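Local atomic coordinates of major capsid protein (Faustovirus, PDB entry 5J7O), a protein that is the major building block of the capsid of Faustovirus, a large double-stranded DNA virus, as a double jelly-roll protein that assembles in threes. Residues L152-Y157 / T345-L350; T76-G81 / I89-P94; Q543-Y548 / L567-C572. All blocks are in the same frame, centred on the assembly; numbering follows the deposited sequence.

Contact 1: L152-Y157 / T345-L350; sequences LYTQSY and TVETLL
T345 meets T154 as a hydrogen-bonded pair of antiparallel strands and adds a side-chain bond to the usual two. Its N donates to T154 O at 2.8 Å and its O accepts from T154 N. With chi1 at 50°, the hydroxyl lies between backbone N and carbonyl carbon, and OG1 also donates to T154 O, at 2.6 Å. That second donor stands 42° out of the carbonyl plane, leaving the direct approach to the amide, so one carbonyl oxygen is gripped twice by a single residue. V346 follows as the non-hydrogen-bonded partner of Y153. On the sheet face opposite T345, V346 CG2 lies 3.7 Å from Y153 CD2, and V346 CA makes a CA-H...O contact with L152 O. E347 restores the backbone pairing, its O receiving L152 N at 2.7 Å in an almost straight bond and its N donating to L152 O. Its side chain runs beside that of L152, with OE2 3.6 Å from L152 CD2. A water bridges E347 OE2 (2.9 Å) to T154 OG1 (2.5 Å), while OE1 is hydrogen-bonded to Y367 OH of strand 364-375. This regular antiparallel ladder, alternating the two pair types, joins strands 149-158 and 341-351 in a sheet apparently built from insertions outside the jelly-roll barrels; 138-142 borders the former strand and 364-375 the latter, and L254 and P250 of the second subunit pack on Y153 and V346.

Contact 2: T76-G81 / I89-P94; sequences TRPNTG and IQFSIP
P78 lies against F91 and I89 in the tight half of this contact. Its CB sits over one face of the F91 ring, 4.3 Å from the centroid, in a CH-pi contact displaced toward the rim, while CD touches F91 CE2 at 3.5 Å. The same P78 CB meets I89 CG2 at 3.5 Å, so P78 touches both of these alternate strand residues. A chi1 of -56°, with CG anti to the carbonyl carbon, swings the F91 ring back toward the loop and against P78. Farther along, T76 and P94 approach tip to tip, T76 CB lying 3.9 Å from P94 CG. The solvent side is polar and looser. One firm bond, N79 N to Q90 O at 2.8 Å, ties the backbones. The N79 amide then spreads its grip: ND2 donates to S92 OG at 3.1 Å, tilted 27° from the amide plane, and only weakly to Q90 OE1. OD1 accepts from a water that also joins R77 O and S92 N. T80 OG1 takes a long, weak bond from Q90 N. The loop carries the chain from strand 69-76 of one jelly-roll sheet to strand 88-92 at the edge of the facing one. Strand 320-326 flanks 88-92 within that sheet, and I392 and L394 of strand 389-401 cover I89 and F91 from the opposing layer.

Contact 3: Q543-Y548 / L567-C572; sequences QFYRDY and LFLNFC
Y545 O receives F568 N at 3.2 Å, the only hydrogen bond between 543-548 and 567-572. The amide comes in 56° above the carbonyl plane. The axes of the short helix and strand segments lie 93° apart, and the helix widens into a pi-type turn at 544-548, where Y548 N reaches Q543 O weakly beside the regular D547 N bond. Y545 also carries the apolar contact. Its chi1 of -55° sets CG anti to the carbonyl carbon and lays the ring across the strand, where L569 CD2 covers one face, 3.8 Å from the centroid; F544 CD2 lies over the opposite face. At the root of the side chain, Y545 CB rests on L567 CD2 at 3.7 Å, and at the far end the phenol OH bonds V527 O. In jelly-roll terms, the helix follows strand F (534-541) of the second barrel and leads by a loop to strand G (567-570), which it then packs against. R546 aims its guanidinium away from the strand to hold D547 side-on, with NE to OD1 and NH2 to OD2 both at 2.8 Å. E522 forms a salt bridge with R546 NH1, so the buried arginine charge is met by two carboxylates. At the end of the strand, N570 OD1 accepts C572 N at 2.9 Å in an Asx turn. F568 stacks on F446 of strand 444-453, while F544 meets Y73 of the third subunit edge-to-face and touches Y395 of that same subunit.

Overall arrangement
Along the chain the contacts open in the order 2, 1, 3, and none touches another. Contact 2 turns between the two sheets of the first jelly roll, and contact 3 joins the helix between strands F and G of the second barrel to strand G itself. Their centres are about 39 Å apart. Contact 1 lies in neither barrel but in an outlying sheet, apparently built from insertions between barrel strands; its centre is about 62 Å from that of contact 2 and about 54 Å from that of contact 3, on the opposite side of the chain's centre from the latter. Other subunits meet contacts 1 and 3, consistent with both the barrels and the insertions helping to hold the trimer together.

Contact 1: L152-Y157 / T345-L350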
# COMPACT_ATOMS: atom_id res chain seq x y z
N LEU B 152 34.34 14.50 28.34
CA LEU B 152 35.23 14.70 27.21
C LEU B 152 34.42 14.68 25.92
O LEU B 152 33.74 13.70 25.62
CB LEU B 152 36.31 13.62 27.17
CG LEU B 152 37.45 13.80 26.17
CD1 LEU B 152 38.40 14.89 26.64
CD2 LEU B 152 38.19 12.49 25.95
N TYR B 153 34.51 15.76 25.15
CA TYR B 153 33.81 15.91 23.88
C TYR B 153 34.80 15.75 22.74
O TYR B 153 35.81 16.46 22.68
CB TYR B 153 33.12 17.27 23.78
CG TYR B 153 32.24 17.62 24.96
CD1 TYR B 153 32.78 18.22 26.10
CD2 TYR B 153 30.87 17.38 24.93
CE1 TYR B 153 31.98 18.55 27.18
CE2 TYR B 153 30.07 17.72 26.01
CZ TYR B 153 30.63 18.30 27.12
OH TYR B 153 29.83 18.63 28.20
N THR B 154 34.51 14.83 21.82
CA THR B 154 35.36 14.61 20.65
C THR B 154 34.49 14.58 19.40
O THR B 154 33.46 13.90 19.38
CB THR B 154 36.15 13.31 20.76
OG1 THR B 154 36.81 13.25 22.03
CG2 THR B 154 37.19 13.22 19.65
N GLN B 155 34.90 15.32 18.38
CA GLN B 155 34.23 15.32 17.09
C GLN B 155 35.26 15.10 15.99
O GLN B 155 36.36 15.66 16.03
CB GLN B 155 33.47 16.63 16.85
CG GLN B 155 32.23 16.79 17.71
CD GLN B 155 31.46 18.06 17.42
OE1 GLN B 155 31.94 19.16 17.69
NE2 GLN B 155 30.27 17.92 16.85
N SER B 156 34.89 14.29 15.00
CA SER B 156 35.78 13.97 13.89
C SER B 156 34.94 13.62 12.67
O SER B 156 33.70 13.63 12.72
CB SER B 156 36.73 12.83 14.26
OG SER B 156 36.02 11.66 14.61
N TYR B 157 35.62 13.31 11.57
CA TYR B 157 34.97 12.91 10.33
C TYR B 157 35.38 11.49 9.99
O TYR B 157 36.56 11.12 10.09
CB TYR B 157 35.33 13.85 9.18
CG TYR B 157 34.85 15.26 9.37
CD1 TYR B 157 33.49 15.56 9.38
CD2 TYR B 157 35.74 16.31 9.54
CE1 TYR B 157 33.04 16.85 9.55
CE2 TYR B 157 35.31 17.61 9.72
CZ TYR B 157 33.95 17.87 9.72
OH TYR B 157 33.51 19.16 9.89
N THR B 345 31.10 12.37 19.70
CA THR B 345 31.31 11.45 20.81
C THR B 345 31.45 12.23 22.11
O THR B 345 32.22 13.19 22.19
CB THR B 345 32.55 10.59 20.59
OG1 THR B 345 33.66 11.42 20.23
CG2 THR B 345 32.30 9.58 19.49
N VAL B 346 30.69 11.81 23.12
CA VAL B 346 30.82 12.31 24.49
C VAL B 346 31.21 11.15 25.38
O VAL B 346 30.54 10.11 25.37
CB VAL B 346 29.53 12.98 24.99
CG1 VAL B 346 29.67 13.36 26.45
CG2 VAL B 346 29.20 14.20 24.14
N GLU B 347 32.29 11.31 26.14
CA GLU B 347 32.73 10.32 27.11
C GLU B 347 32.73 10.95 28.49
O GLU B 347 33.23 12.07 28.67
CB GLU B 347 34.12 9.79 26.77
CG GLU B 347 34.21 9.05 25.45
CD GLU B 347 35.64 8.81 25.01
OE1 GLU B 347 36.14 7.68 25.17
OE2 GLU B 347 36.26 9.77 24.51
N THR B 348 32.16 10.24 29.46
CA THR B 348 32.16 10.68 30.85
C THR B 348 32.99 9.70 31.68
O THR B 348 32.81 8.48 31.57
CB THR B 348 30.73 10.76 31.41
OG1 THR B 348 30.11 9.47 31.31
CG2 THR B 348 29.92 11.78 30.63
N LEU B 349 33.90 10.24 32.49
CA LEU B 349 34.76 9.44 33.35
C LEU B 349 34.47 9.81 34.80
O LEU B 349 34.74 10.93 35.23
CB LEU B 349 36.24 9.67 33.02
CG LEU B 349 36.82 9.01 31.77
CD1 LEU B 349 36.44 9.76 30.51
CD2 LEU B 349 38.34 8.89 31.89
N LEU B 350 33.90 8.86 35.54
CA LEU B 350 33.60 9.06 36.96
C LEU B 350 34.76 8.51 37.78
O LEU B 350 34.85 7.30 38.01
CB LEU B 350 32.29 8.39 37.34
CG LEU B 350 31.91 8.38 38.82
CD1 LEU B 350 31.80 9.80 39.37
CD2 LEU B 350 30.61 7.62 39.04
O HOH W 1 35.28 12.39 23.87

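Contact 2: T76-G81 / I89-P94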
# COMPACT_ATOMS: atom_id res chain seq x y z
N THR B 76 8.67 12.22 -32.68
CA THR B 76 9.29 13.28 -33.47
C THR B 76 10.22 14.09 -32.58
O THR B 76 10.09 14.10 -31.35
CB THR B 76 8.24 14.20 -34.11
OG1 THR B 76 8.89 15.09 -35.03
CG2 THR B 76 7.51 15.01 -33.05
N ARG B 77 11.16 14.78 -33.21
CA ARG B 77 12.16 15.59 -32.55
C ARG B 77 11.76 17.05 -32.54
O ARG B 77 10.93 17.48 -33.35
CB ARG B 77 13.52 15.42 -33.24
CG ARG B 77 14.06 14.01 -33.18
CD ARG B 77 15.55 13.97 -33.47
NE ARG B 77 16.09 12.62 -33.32
CZ ARG B 77 16.41 12.07 -32.16
NH1 ARG B 77 16.25 12.75 -31.03
NH2 ARG B 77 16.90 10.84 -32.12
N PRO B 78 12.31 17.85 -31.63
CA PRO B 78 11.96 19.27 -31.59
C PRO B 78 12.54 20.04 -32.77
O PRO B 78 13.54 19.66 -33.38
CB PRO B 78 12.56 19.75 -30.27
CG PRO B 78 13.69 18.82 -30.02
CD PRO B 78 13.22 17.49 -30.53
N ASN B 79 11.89 21.16 -33.08
CA ASN B 79 12.35 22.08 -34.11
C ASN B 79 13.47 22.99 -33.63
O ASN B 79 13.99 23.77 -34.43
CB ASN B 79 11.19 22.94 -34.62
CG ASN B 79 9.91 22.15 -34.82
OD1 ASN B 79 9.93 21.04 -35.36
ND2 ASN B 79 8.79 22.70 -34.37
N THR B 80 13.85 22.90 -32.36
CA THR B 80 14.72 23.88 -31.72
C THR B 80 16.11 23.32 -31.40
O THR B 80 16.78 23.80 -30.49
CB THR B 80 14.06 24.42 -30.45
OG1 THR B 80 13.51 23.33 -29.70
CG2 THR B 80 12.95 25.40 -30.81
N GLY B 81 16.55 22.31 -32.15
CA GLY B 81 17.91 21.84 -32.02
C GLY B 81 18.18 21.08 -30.73
O GLY B 81 17.28 20.49 -30.13
N ILE B 89 11.51 24.21 -25.62
CA ILE B 89 11.56 23.13 -26.60
C ILE B 89 10.20 23.06 -27.29
O ILE B 89 9.16 23.07 -26.62
CB ILE B 89 11.91 21.79 -25.93
CG1 ILE B 89 13.28 21.88 -25.25
CG2 ILE B 89 11.89 20.66 -26.95
CD1 ILE B 89 13.65 20.64 -24.47
N GLN B 90 10.21 23.00 -28.62
CA GLN B 90 8.98 23.01 -29.39
C GLN B 90 8.96 21.86 -30.38
O GLN B 90 9.91 21.68 -31.15
CB GLN B 90 8.79 24.33 -30.14
CG GLN B 90 7.42 24.45 -30.79
CD GLN B 90 7.33 25.63 -31.74
OE1 GLN B 90 8.04 25.68 -32.75
NE2 GLN B 90 6.45 26.57 -31.43
N PHE B 91 7.88 21.08 -30.36
CA PHE B 91 7.64 20.02 -31.32
C PHE B 91 6.52 20.43 -32.27
O PHE B 91 5.54 21.05 -31.86
CB PHE B 91 7.24 18.71 -30.63
CG PHE B 91 8.22 18.22 -29.62
CD1 PHE B 91 8.16 18.66 -28.30
CD2 PHE B 91 9.20 17.30 -29.96
CE1 PHE B 91 9.06 18.20 -27.36
CE2 PHE B 91 10.10 16.84 -29.02
CZ PHE B 91 10.03 17.29 -27.72
N SER B 92 6.68 20.09 -33.54
CA SER B 92 5.54 20.08 -34.45
C SER B 92 4.79 18.77 -34.31
O SER B 92 5.38 17.72 -34.03
CB SER B 92 5.99 20.28 -35.90
OG SER B 92 6.46 21.60 -36.12
N ILE B 93 3.48 18.83 -34.48
CA ILE B 93 2.66 17.62 -34.48
C ILE B 93 2.57 17.15 -35.93
O ILE B 93 1.83 17.74 -36.73
CB ILE B 93 1.27 17.87 -33.88
CG1 ILE B 93 1.41 18.44 -32.46
CG2 ILE B 93 0.47 16.58 -33.84
CD1 ILE B 93 0.10 18.80 -31.81
N PRO B 94 3.32 16.11 -36.31
CA PRO B 94 3.39 15.73 -37.72
C PRO B 94 2.04 15.26 -38.25
O PRO B 94 1.16 14.84 -37.50
CB PRO B 94 4.42 14.60 -37.74
CG PRO B 94 5.15 14.70 -36.44
CD PRO B 94 4.15 15.24 -35.46
O HOH W 2 8.86 18.90 -34.33

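Contact 3: Q543-Y548 / L567-C572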
# COMPACT_ATOMS: atom_id res chain seq x y z
N GLN B 543 -10.43 20.20 6.06
CA GLN B 543 -10.58 18.76 5.89
C GLN B 543 -11.84 18.39 5.11
O GLN B 543 -11.90 17.29 4.55
CB GLN B 543 -10.59 18.06 7.25
CG GLN B 543 -11.77 18.44 8.12
CD GLN B 543 -11.74 17.76 9.47
OE1 GLN B 543 -11.84 18.42 10.51
NE2 GLN B 543 -11.62 16.44 9.48
N PHE B 544 -12.83 19.28 5.07
CA PHE B 544 -14.01 19.03 4.24
C PHE B 544 -13.64 18.94 2.77
O PHE B 544 -14.13 18.07 2.04
CB PHE B 544 -15.06 20.12 4.48
CG PHE B 544 -16.34 19.91 3.73
CD1 PHE B 544 -17.35 19.13 4.27
CD2 PHE B 544 -16.55 20.50 2.49
CE1 PHE B 544 -18.54 18.93 3.59
CE2 PHE B 544 -17.74 20.31 1.81
CZ PHE B 544 -18.73 19.53 2.35
N TYR B 545 -12.76 19.83 2.31
CA TYR B 545 -12.34 19.83 0.91
C TYR B 545 -11.22 18.85 0.63
O TYR B 545 -11.07 18.40 -0.51
CB TYR B 545 -11.89 21.23 0.49
CG TYR B 545 -12.92 22.31 0.72
CD1 TYR B 545 -14.01 22.46 -0.13
CD2 TYR B 545 -12.81 23.19 1.80
CE1 TYR B 545 -14.95 23.45 0.08
CE2 TYR B 545 -13.75 24.18 2.01
CZ TYR B 545 -14.81 24.30 1.15
OH TYR B 545 -15.74 25.29 1.36
N ARG B 546 -10.42 18.50 1.64
CA ARG B 546 -9.32 17.56 1.42
C ARG B 546 -9.75 16.11 1.55
O ARG B 546 -9.34 15.27 0.75
CB ARG B 546 -8.18 17.84 2.41
CG ARG B 546 -7.02 16.88 2.28
CD ARG B 546 -6.12 16.97 3.49
NE ARG B 546 -6.81 16.55 4.71
CZ ARG B 546 -6.58 17.07 5.91
NH1 ARG B 546 -5.68 18.04 6.06
NH2 ARG B 546 -7.26 16.63 6.96
N ASP B 547 -10.58 15.80 2.55
CA ASP B 547 -10.93 14.42 2.86
C ASP B 547 -12.34 14.04 2.41
O ASP B 547 -12.51 12.99 1.79
CB ASP B 547 -10.79 14.18 4.37
CG ASP B 547 -9.39 14.50 4.87
OD1 ASP B 547 -8.44 14.40 4.08
OD2 ASP B 547 -9.26 14.85 6.06
N TYR B 548 -13.35 14.86 2.70
CA TYR B 548 -14.72 14.44 2.43
C TYR B 548 -15.04 14.48 0.94
O TYR B 548 -15.54 13.49 0.39
CB TYR B 548 -15.72 15.30 3.21
CG TYR B 548 -17.13 14.92 2.87
CD1 TYR B 548 -17.96 15.78 2.16
CD2 TYR B 548 -17.63 13.67 3.22
CE1 TYR B 548 -19.26 15.42 1.84
CE2 TYR B 548 -18.92 13.30 2.89
CZ TYR B 548 -19.73 14.17 2.21
OH TYR B 548 -21.01 13.80 1.89
N LEU B 567 -6.60 20.65 -1.54
CA LEU B 567 -8.04 20.83 -1.41
C LEU B 567 -8.69 20.79 -2.78
O LEU B 567 -8.11 21.22 -3.78
CB LEU B 567 -8.38 22.15 -0.70
CG LEU B 567 -8.30 22.13 0.84
CD1 LEU B 567 -6.86 22.04 1.33
CD2 LEU B 567 -8.99 23.35 1.42
N PHE B 568 -9.92 20.27 -2.82
CA PHE B 568 -10.65 20.02 -4.06
C PHE B 568 -12.03 20.66 -3.93
O PHE B 568 -12.89 20.15 -3.21
CB PHE B 568 -10.75 18.52 -4.33
CG PHE B 568 -11.32 18.17 -5.68
CD1 PHE B 568 -12.68 18.00 -5.84
CD2 PHE B 568 -10.49 17.99 -6.77
CE1 PHE B 568 -13.21 17.67 -7.08
CE2 PHE B 568 -11.01 17.66 -8.01
CZ PHE B 568 -12.37 17.50 -8.16
N LEU B 569 -12.24 21.78 -4.63
CA LEU B 569 -13.51 22.49 -4.61
C LEU B 569 -14.35 22.00 -5.79
O LEU B 569 -14.09 22.37 -6.94
CB LEU B 569 -13.30 24.00 -4.68
CG LEU B 569 -12.16 24.63 -3.88
CD1 LEU B 569 -12.09 26.13 -4.15
CD2 LEU B 569 -12.31 24.37 -2.40
N ASN B 570 -15.37 21.19 -5.51
CA ASN B 570 -16.14 20.52 -6.55
C ASN B 570 -17.43 21.27 -6.85
O ASN B 570 -18.10 21.78 -5.95
CB ASN B 570 -16.45 19.08 -6.14
CG ASN B 570 -17.16 18.31 -7.23
OD1 ASN B 570 -17.12 18.68 -8.41
ND2 ASN B 570 -17.82 17.22 -6.85
N PHE B 571 -17.79 21.32 -8.14
CA PHE B 571 -19.03 21.94 -8.58
C PHE B 571 -19.80 21.07 -9.57
O PHE B 571 -20.81 21.52 -10.12
CB PHE B 571 -18.75 23.31 -9.22
CG PHE B 571 -17.89 24.20 -8.38
CD1 PHE B 571 -18.43 24.89 -7.30
CD2 PHE B 571 -16.54 24.35 -8.65
CE1 PHE B 571 -17.65 25.72 -6.53
CE2 PHE B 571 -15.75 25.18 -7.88
CZ PHE B 571 -16.30 25.86 -6.81
N CYS B 572 -19.35 19.84 -9.80
CA CYS B 572 -20.05 18.89 -10.66
C CYS B 572 -20.28 17.59 -9.89
O CYS B 572 -19.65 17.34 -8.86
CB CYS B 572 -19.28 18.62 -11.95
SG CYS B 572 -17.69 17.79 -11.72